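Local coordinates for protein hydrolase, haloacid dehalogenase-like family (Pseudomonas syringae pv. tomato, PDB 3S6J) that probably acts as a sugar phosphatase, a metal-dependent hydrolase of the haloacid dehalogenase (HAD) superfamily whose active-site region here holds calcium, at residues F9-D14 with E98-L103; D14-D19 with L168-A173. All coordinates share one frame; numbering follows the deposited sequence.

Contact 1: F9-D14 with E98-L103; sequences FIFDLD and ELLETL. With CA (calcium ion), chain M.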
ATOM      1  N   PHE E   9     -19.269   3.729 -18.886  1.00 38.04           N
ATOM      2  CA  PHE E   9     -18.167   3.460 -17.972  1.00 35.84           C
ATOM      3  C   PHE E   9     -17.511   4.709 -17.403  1.00 38.59           C
ATOM      4  O   PHE E   9     -17.070   5.596 -18.142  1.00 39.57           O
ATOM      5  CB  PHE E   9     -17.104   2.604 -18.666  1.00 36.77           C
ATOM      6  CG  PHE E   9     -17.548   1.197 -18.950  1.00 39.96           C
ATOM      7  CD1 PHE E   9     -18.434   0.927 -19.991  1.00 40.16           C
ATOM      8  CD2 PHE E   9     -17.080   0.141 -18.187  1.00 38.82           C
ATOM      9  CE1 PHE E   9     -18.844  -0.384 -20.259  1.00 42.10           C
ATOM     10  CE2 PHE E   9     -17.486  -1.164 -18.445  1.00 39.15           C
ATOM     11  CZ  PHE E   9     -18.374  -1.427 -19.482  1.00 40.91           C
ATOM     12  N   ILE E  10     -17.428   4.768 -16.077  1.00 36.70           N
ATOM     13  CA  ILE E  10     -16.699   5.847 -15.414  1.00 36.82           C
ATOM     14  C   ILE E  10     -15.450   5.292 -14.730  1.00 36.00           C
ATOM     15  O   ILE E  10     -15.545   4.545 -13.756  1.00 34.90           O
ATOM     16  CB  ILE E  10     -17.566   6.588 -14.392  1.00 31.91           C
ATOM     17  CG1 ILE E  10     -18.863   7.068 -15.049  1.00 32.84           C
ATOM     18  CG2 ILE E  10     -16.793   7.751 -13.843  1.00 35.31           C
ATOM     19  CD1 ILE E  10     -19.899   7.624 -14.080  1.00 32.54           C
ATOM     20  N   PHE E  11     -14.286   5.650 -15.261  1.00 34.58           N
ATOM     21  CA  PHE E  11     -13.030   5.108 -14.775  1.00 33.43           C
ATOM     22  C   PHE E  11     -12.328   6.103 -13.854  1.00 34.64           C
ATOM     23  O   PHE E  11     -12.214   7.290 -14.174  1.00 36.11           O
ATOM     24  CB  PHE E  11     -12.089   4.820 -15.941  1.00 34.18           C
ATOM     25  CG  PHE E  11     -12.451   3.608 -16.757  1.00 33.64           C
ATOM     26  CD1 PHE E  11     -12.005   2.352 -16.389  1.00 32.96           C
ATOM     27  CD2 PHE E  11     -13.189   3.735 -17.918  1.00 34.82           C
ATOM     28  CE1 PHE E  11     -12.308   1.244 -17.163  1.00 34.97           C
ATOM     29  CE2 PHE E  11     -13.501   2.630 -18.690  1.00 35.16           C
ATOM     30  CZ  PHE E  11     -13.070   1.384 -18.312  1.00 34.27           C
ATOM     31  N   ASP E  12     -11.863   5.624 -12.710  1.00 30.43           N
ATOM     32  CA  ASP E  12     -10.871   6.374 -11.962  1.00 33.33           C
ATOM     33  C   ASP E  12      -9.549   6.286 -12.753  1.00 33.24           C
ATOM     34  O   ASP E  12      -9.441   5.485 -13.689  1.00 32.01           O
ATOM     35  CB  ASP E  12     -10.722   5.799 -10.561  1.00 30.76           C
ATOM     36  CG  ASP E  12      -9.520   6.354  -9.843  1.00 32.67           C
ATOM     37  OD1 ASP E  12      -9.527   7.553  -9.520  1.00 31.93           O
ATOM     38  OD2 ASP E  12      -8.566   5.585  -9.612  1.00 32.30           O
ATOM     39  N   LEU E  13      -8.550   7.098 -12.402  1.00 32.66           N
ATOM     40  CA  LEU E  13      -7.315   7.124 -13.195  1.00 31.33           C
ATOM     41  C   LEU E  13      -6.104   6.567 -12.447  1.00 31.53           C
ATOM     42  O   LEU E  13      -5.639   5.456 -12.711  1.00 34.18           O
ATOM     43  CB  LEU E  13      -7.043   8.546 -13.690  1.00 31.66           C
ATOM     44  CG  LEU E  13      -5.839   8.799 -14.609  1.00 33.84           C
ATOM     45  CD1 LEU E  13      -5.786   7.814 -15.794  1.00 32.42           C
ATOM     46  CD2 LEU E  13      -5.870  10.254 -15.102  1.00 35.78           C
ATOM     47  N   ASP E  14      -5.604   7.360 -11.516  1.00 32.79           N
ATOM     48  CA  ASP E  14      -4.469   7.013 -10.679  1.00 33.64           C
ATOM     49  C   ASP E  14      -4.760   5.733  -9.862  1.00 33.26           C
ATOM     50  O   ASP E  14      -5.583   5.750  -8.961  1.00 31.08           O
ATOM     51  CB  ASP E  14      -4.187   8.250  -9.808  1.00 33.23           C
ATOM     52  CG  ASP E  14      -3.349   7.960  -8.585  1.00 34.25           C
ATOM     53  OD1 ASP E  14      -3.790   8.349  -7.482  1.00 37.14           O
ATOM     54  OD2 ASP E  14      -2.246   7.389  -8.709  1.00 35.94           O
ATOM     55  N   GLU E  98      -5.742  -1.653 -23.606  1.00 41.70           N
ATOM     56  CA  GLU E  98      -6.556  -2.633 -24.312  1.00 41.89           C
ATOM     57  C   GLU E  98      -8.025  -2.579 -23.919  1.00 44.07           C
ATOM     58  O   GLU E  98      -8.898  -2.782 -24.773  1.00 44.51           O
ATOM     59  CB  GLU E  98      -6.042  -4.051 -24.105  1.00 41.95           C
ATOM     60  CG  GLU E  98      -6.902  -5.091 -24.808  1.00 39.64           C
ATOM     61  CD  GLU E  98      -6.284  -6.467 -24.760  1.00 43.45           C
ATOM     62  OE1 GLU E  98      -5.292  -6.610 -24.021  1.00 44.31           O
ATOM     63  OE2 GLU E  98      -6.771  -7.401 -25.459  1.00 45.66           O
ATOM     64  N   LEU E  99      -8.303  -2.318 -22.637  1.00 42.13           N
ATOM     65  CA  LEU E  99      -9.689  -2.193 -22.167  1.00 38.50           C
ATOM     66  C   LEU E  99     -10.332  -0.989 -22.828  1.00 40.91           C
ATOM     67  O   LEU E  99     -11.459  -1.064 -23.322  1.00 42.83           O
ATOM     68  CB  LEU E  99      -9.762  -2.068 -20.640  1.00 36.31           C
ATOM     69  CG  LEU E  99     -11.162  -1.893 -20.020  1.00 39.02           C
ATOM     70  CD1 LEU E  99     -12.111  -3.038 -20.435  1.00 37.47           C
ATOM     71  CD2 LEU E  99     -11.116  -1.749 -18.489  1.00 33.51           C
ATOM     72  N   LEU E 100      -9.610   0.125 -22.855  1.00 40.63           N
ATOM     73  CA  LEU E 100     -10.167   1.353 -23.427  1.00 43.05           C
ATOM     74  C   LEU E 100     -10.413   1.181 -24.921  1.00 45.52           C
ATOM     75  O   LEU E 100     -11.464   1.569 -25.429  1.00 45.77           O
ATOM     76  CB  LEU E 100      -9.261   2.548 -23.154  1.00 40.99           C
ATOM     77  CG  LEU E 100      -9.217   3.010 -21.692  1.00 41.61           C
ATOM     78  CD1 LEU E 100      -8.134   4.060 -21.497  1.00 39.17           C
ATOM     79  CD2 LEU E 100     -10.596   3.532 -21.234  1.00 38.62           C
ATOM     80  N   GLU E 101      -9.444   0.575 -25.606  1.00 45.15           N
ATOM     81  CA  GLU E 101      -9.578   0.227 -27.015  1.00 45.86           C
ATOM     82  C   GLU E 101     -10.767  -0.703 -27.260  1.00 47.34           C
ATOM     83  O   GLU E 101     -11.508  -0.528 -28.237  1.00 48.85           O
ATOM     84  CB  GLU E 101      -8.287  -0.417 -27.527  1.00 47.17           C
ATOM     85  CG  GLU E 101      -7.107   0.544 -27.548  1.00 47.66           C
ATOM     86  CD  GLU E 101      -5.845  -0.056 -28.153  1.00 50.00           C
ATOM     87  OE1 GLU E 101      -5.621  -1.281 -28.019  1.00 48.73           O
ATOM     88  OE2 GLU E 101      -5.065   0.716 -28.756  1.00 52.33           O
ATOM     89  N   THR E 102     -10.962  -1.678 -26.375  1.00 45.44           N
ATOM     90  CA  THR E 102     -12.098  -2.588 -26.505  1.00 43.57           C
ATOM     91  C   THR E 102     -13.420  -1.831 -26.458  1.00 47.98           C
ATOM     92  O   THR E 102     -14.314  -2.090 -27.263  1.00 49.84           O
ATOM     93  CB  THR E 102     -12.097  -3.683 -25.440  1.00 44.71           C
ATOM     94  OG1 THR E 102     -10.872  -4.424 -25.516  1.00 39.97           O
ATOM     95  CG2 THR E 102     -13.265  -4.643 -25.663  1.00 43.17           C
ATOM     96  N   LEU E 103     -13.534  -0.884 -25.531  1.00 45.82           N
ATOM     97  CA  LEU E 103     -14.759  -0.115 -25.368  1.00 47.30           C
ATOM     98  C   LEU E 103     -15.080   0.745 -26.589  1.00 47.41           C
ATOM     99  O   LEU E 103     -16.228   0.831 -27.007  1.00 48.08           O
ATOM    100  CB  LEU E 103     -14.683   0.775 -24.119  1.00 44.10           C
ATOM    101  CG  LEU E 103     -14.512   0.053 -22.782  1.00 43.99           C
ATOM    102  CD1 LEU E 103     -14.400   1.064 -21.640  1.00 37.91           C
ATOM    103  CD2 LEU E 103     -15.661  -0.914 -22.535  1.00 39.84           C
TER
HETATM  104 CA    CA M   1      -7.413   6.144  -7.440  1.00 34.38          CA
HETATM  105  O   HOH W   1      -9.413   6.812  -6.244  1.00 28.39           O
HETATM  106  O   HOH W   2      -6.557   8.476  -6.864  1.00 32.71           O
HETATM  107  O   HOH W   3      -6.136   5.581  -5.163  1.00 30.50           O
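In the Rossmann-like core of this HAD-family domain, Phe9 and Phe11 on strand 8-11 pack against Leu99, Leu100 and Leu103 of helix 96-105, which lies along one side of the parallel sheet. The axes of segments 9-11 and 98-103 run nearly antiparallel, 158° between their directions, and come within 11.9 Å of each other. Residues alternate along a strand, so Phe9 and Phe11 both present their rings to the helix while Ile10 between them faces the other way.

Leu103 bridges the two rings and gives each a different methyl. Leu103 CD2 lies over one face of the Phe9 ring, a CH-pi contact 4.1 Å from the centroid and 17° off the normal. Leu103 CD1 meets the Phe11 ring at its edge, in plane, 3.5 Å from Phe11 CE2. One turn back on the helix, Leu99 brings CD2 within 3.5 Å of Phe11 CE1, again near the ring plane; with its CG anti to the backbone N (chi1 178°), Leu99 extends toward the CE1 and CZ part of the rim, next to the CE2 and CZ part that Leu103 CD1 touches. Leu100 adds CD2 obliquely, 4.0 Å from Phe11 CE2.

Beyond the strand end the chain leaves the helix and turns to the calcium ion, which takes Asp12 OD2 at 2.5 Å and the backbone O of Asp14. Asp12 OD1 forms a salt bridge with Lys147.

No hydrogen bond joins strand to helix: the interface is wholly apolar and buried, held by shape and dispersion. Phenylalanine suits the strand because its flat ring spans the gap to the helix and offers both face and rim, and leucine suits the helix because its forked end can serve two rings at once.

Contact 2: D14-D19 with L168-A173; sequences DGTLTD and LVIGDA. With CA (calcium ion), chain M.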
ATOM      1  N   ASP E  14      -5.604   7.360 -11.516  1.00 32.79           N
ATOM      2  CA  ASP E  14      -4.469   7.013 -10.679  1.00 33.64           C
ATOM      3  C   ASP E  14      -4.760   5.733  -9.862  1.00 33.26           C
ATOM      4  O   ASP E  14      -5.583   5.750  -8.961  1.00 31.08           O
ATOM      5  CB  ASP E  14      -4.187   8.250  -9.808  1.00 33.23           C
ATOM      6  CG  ASP E  14      -3.349   7.960  -8.585  1.00 34.25           C
ATOM      7  OD1 ASP E  14      -3.790   8.349  -7.482  1.00 37.14           O
ATOM      8  OD2 ASP E  14      -2.246   7.389  -8.709  1.00 35.94           O
ATOM      9  N   GLY E  15      -4.114   4.618 -10.212  1.00 32.20           N
ATOM     10  CA  GLY E  15      -4.265   3.373  -9.472  1.00 28.81           C
ATOM     11  C   GLY E  15      -5.215   2.411 -10.147  1.00 31.31           C
ATOM     12  O   GLY E  15      -5.331   1.245  -9.761  1.00 31.17           O
ATOM     13  N   THR E  16      -5.885   2.897 -11.183  1.00 31.40           N
ATOM     14  CA  THR E  16      -6.955   2.151 -11.819  1.00 29.45           C
ATOM     15  C   THR E  16      -6.574   1.879 -13.273  1.00 32.25           C
ATOM     16  O   THR E  16      -6.640   0.730 -13.731  1.00 30.63           O
ATOM     17  CB  THR E  16      -8.298   2.919 -11.721  1.00 31.82           C
ATOM     18  OG1 THR E  16      -8.716   3.009 -10.342  1.00 31.17           O
ATOM     19  CG2 THR E  16      -9.387   2.249 -12.564  1.00 28.99           C
ATOM     20  N   LEU E  17      -6.164   2.930 -13.990  1.00 30.41           N
ATOM     21  CA  LEU E  17      -5.631   2.770 -15.347  1.00 31.92           C
ATOM     22  C   LEU E  17      -4.096   2.952 -15.416  1.00 33.17           C
ATOM     23  O   LEU E  17      -3.435   2.342 -16.248  1.00 31.66           O
ATOM     24  CB  LEU E  17      -6.341   3.699 -16.342  1.00 32.64           C
ATOM     25  CG  LEU E  17      -7.853   3.524 -16.473  1.00 33.29           C
ATOM     26  CD1 LEU E  17      -8.517   4.706 -17.209  1.00 32.73           C
ATOM     27  CD2 LEU E  17      -8.203   2.194 -17.132  1.00 32.00           C
ATOM     28  N   THR E  18      -3.543   3.786 -14.538  1.00 32.46           N
ATOM     29  CA  THR E  18      -2.100   3.956 -14.460  1.00 32.75           C
ATOM     30  C   THR E  18      -1.577   3.550 -13.094  1.00 34.34           C
ATOM     31  O   THR E  18      -2.222   3.807 -12.063  1.00 33.43           O
ATOM     32  CB  THR E  18      -1.666   5.428 -14.702  1.00 34.31           C
ATOM     33  OG1 THR E  18      -2.438   6.300 -13.869  1.00 34.15           O
ATOM     34  CG2 THR E  18      -1.847   5.811 -16.155  1.00 33.76           C
ATOM     35  N   ASP E  19      -0.383   2.960 -13.084  1.00 32.74           N
ATOM     36  CA  ASP E  19       0.257   2.539 -11.839  1.00 31.92           C
ATOM     37  C   ASP E  19       0.927   3.726 -11.137  1.00 33.86           C
ATOM     38  O   ASP E  19       2.157   3.865 -11.152  1.00 35.42           O
ATOM     39  CB  ASP E  19       1.260   1.427 -12.116  1.00 32.04           C
ATOM     40  CG  ASP E  19       1.732   0.742 -10.862  1.00 32.10           C
ATOM     41  OD1 ASP E  19       1.285   1.140  -9.762  1.00 29.28           O
ATOM     42  OD2 ASP E  19       2.554  -0.202 -10.985  1.00 33.26           O
ATOM     43  N   LEU E 168     -21.307   2.124 -14.836  1.00 35.72           N
ATOM     44  CA  LEU E 168     -20.437   1.304 -14.019  1.00 34.22           C
ATOM     45  C   LEU E 168     -19.232   2.133 -13.592  1.00 34.83           C
ATOM     46  O   LEU E 168     -18.464   2.617 -14.430  1.00 33.76           O
ATOM     47  CB  LEU E 168     -19.958   0.104 -14.818  1.00 36.02           C
ATOM     48  CG  LEU E 168     -19.527  -1.168 -14.092  1.00 36.75           C
ATOM     49  CD1 LEU E 168     -18.600  -1.937 -15.020  1.00 34.49           C
ATOM     50  CD2 LEU E 168     -18.833  -0.869 -12.786  1.00 35.98           C
ATOM     51  N   VAL E 169     -19.073   2.308 -12.289  1.00 32.75           N
ATOM     52  CA  VAL E 169     -17.897   2.991 -11.777  1.00 31.61           C
ATOM     53  C   VAL E 169     -16.773   1.995 -11.572  1.00 32.89           C
ATOM     54  O   VAL E 169     -16.966   0.940 -10.948  1.00 32.18           O
ATOM     55  CB  VAL E 169     -18.199   3.759 -10.467  1.00 31.55           C
ATOM     56  CG1 VAL E 169     -16.917   4.280  -9.835  1.00 31.70           C
ATOM     57  CG2 VAL E 169     -19.149   4.903 -10.750  1.00 30.91           C
ATOM     58  N   ILE E 170     -15.600   2.319 -12.116  1.00 30.98           N
ATOM     59  CA  ILE E 170     -14.427   1.477 -11.923  1.00 30.38           C
ATOM     60  C   ILE E 170     -13.345   2.245 -11.186  1.00 30.92           C
ATOM     61  O   ILE E 170     -12.930   3.311 -11.627  1.00 32.52           O
ATOM     62  CB  ILE E 170     -13.893   0.923 -13.256  1.00 32.62           C
ATOM     63  CG1 ILE E 170     -15.016   0.168 -13.981  1.00 33.31           C
ATOM     64  CG2 ILE E 170     -12.686   0.029 -13.006  1.00 27.83           C
ATOM     65  CD1 ILE E 170     -14.561  -0.681 -15.103  1.00 35.01           C
ATOM     66  N   GLY E 171     -12.899   1.709 -10.054  1.00 29.31           N
ATOM     67  CA  GLY E 171     -12.014   2.445  -9.160  1.00 31.71           C
ATOM     68  C   GLY E 171     -11.137   1.518  -8.346  1.00 31.17           C
ATOM     69  O   GLY E 171     -11.348   0.295  -8.342  1.00 30.77           O
ATOM     70  N   ASP E 172     -10.135   2.075  -7.679  1.00 27.89           N
ATOM     71  CA  ASP E 172      -9.215   1.243  -6.916  1.00 26.71           C
ATOM     72  C   ASP E 172      -9.275   1.600  -5.450  1.00 28.60           C
ATOM     73  O   ASP E 172      -8.570   1.002  -4.643  1.00 28.78           O
ATOM     74  CB  ASP E 172      -7.774   1.455  -7.385  1.00 28.30           C
ATOM     75  CG  ASP E 172      -7.268   2.840  -7.054  1.00 30.16           C
ATOM     76  OD1 ASP E 172      -7.939   3.798  -7.448  1.00 31.89           O
ATOM     77  OD2 ASP E 172      -6.226   2.985  -6.389  1.00 31.42           O
ATOM     78  N   ALA E 173     -10.094   2.591  -5.098  1.00 27.78           N
ATOM     79  CA  ALA E 173     -10.104   3.072  -3.725  1.00 27.93           C
ATOM     80  C   ALA E 173     -11.488   3.012  -3.063  1.00 30.66           C
ATOM     81  O   ALA E 173     -12.534   3.109  -3.719  1.00 29.54           O
ATOM     82  CB  ALA E 173      -9.505   4.486  -3.655  1.00 27.30           C
TER
HETATM   83 CA    CA M   1      -7.413   6.144  -7.440  1.00 34.38          CA
HETATM   84  O   HOH W   2      -6.557   8.476  -6.864  1.00 32.71           O
HETATM   85  O   HOH W   3      -6.136   5.581  -5.163  1.00 30.50           O
HETATM   86  O   HOH W   1      -9.413   6.812  -6.244  1.00 28.39           O
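Thr16 and Asp172 meet at an oblique angle, the threonine hydroxyl lying beside the carboxylate, with Thr16 OG1 3.1 Å from Asp172 OD1. This is no hydrogen bond: Thr16 OG1 bonds instead to Asp12 OD2, while Asp172 OD1 goes to calcium at 2.4 Å. Threonine suits the spot because its two branches serve different surroundings. Its methyl, CG2, is anti to the backbone N and turns to Ile170, 4.0 Å from that residue's CG2 methyl.

Asp12, Asp14 and Thr16 fit the DxDx(T/V) pattern of HAD enzymes, set at the end of strand 8-11, and Asp172 follows strand 167-171 to complete the protein ligands of the metal site. With chi1 at 68°, the Asp172 CG stands between its backbone N and carbonyl carbon, bringing OD1 to the ion; Asp172 OD2 accepts a hydrogen bond (2.9 Å) from a calcium-bound water. Asp14 instead gives the metal its backbone O, 3.4 Å from Asp172 OD1.

Gly15 has a phi of 100°, a value most easily reached without a side chain, and its CA lies 3.7 Å from Asp172 OD2. Gly15 O rests 3.4 Å from Asp172 CB and accepts a hydrogen bond from Ser192 OG.

From the N terminus, strand 8-11 enters the core first and runs straight into the loop that leads to 18-19; Asp14 belongs to both contacts. Contact 1 closes a loop of 83 intervening residues, largely helical, when helix 96-105 returns to the side of the sheet. Contact 2 closes a longer one of 148 residues, as the end of strand 167-171 meets the 14-19 loop. Their segments alternate along the chain, so the two loops cross. Strands 8-11 and 167-171 are neighbours in the sheet, with probable hydrogen bonds from Ile170 N to Ile10 O and from Asp12 N to Ile170 O, and together the contacts tie a flanking helix, two central strands and the calcium site into one unit.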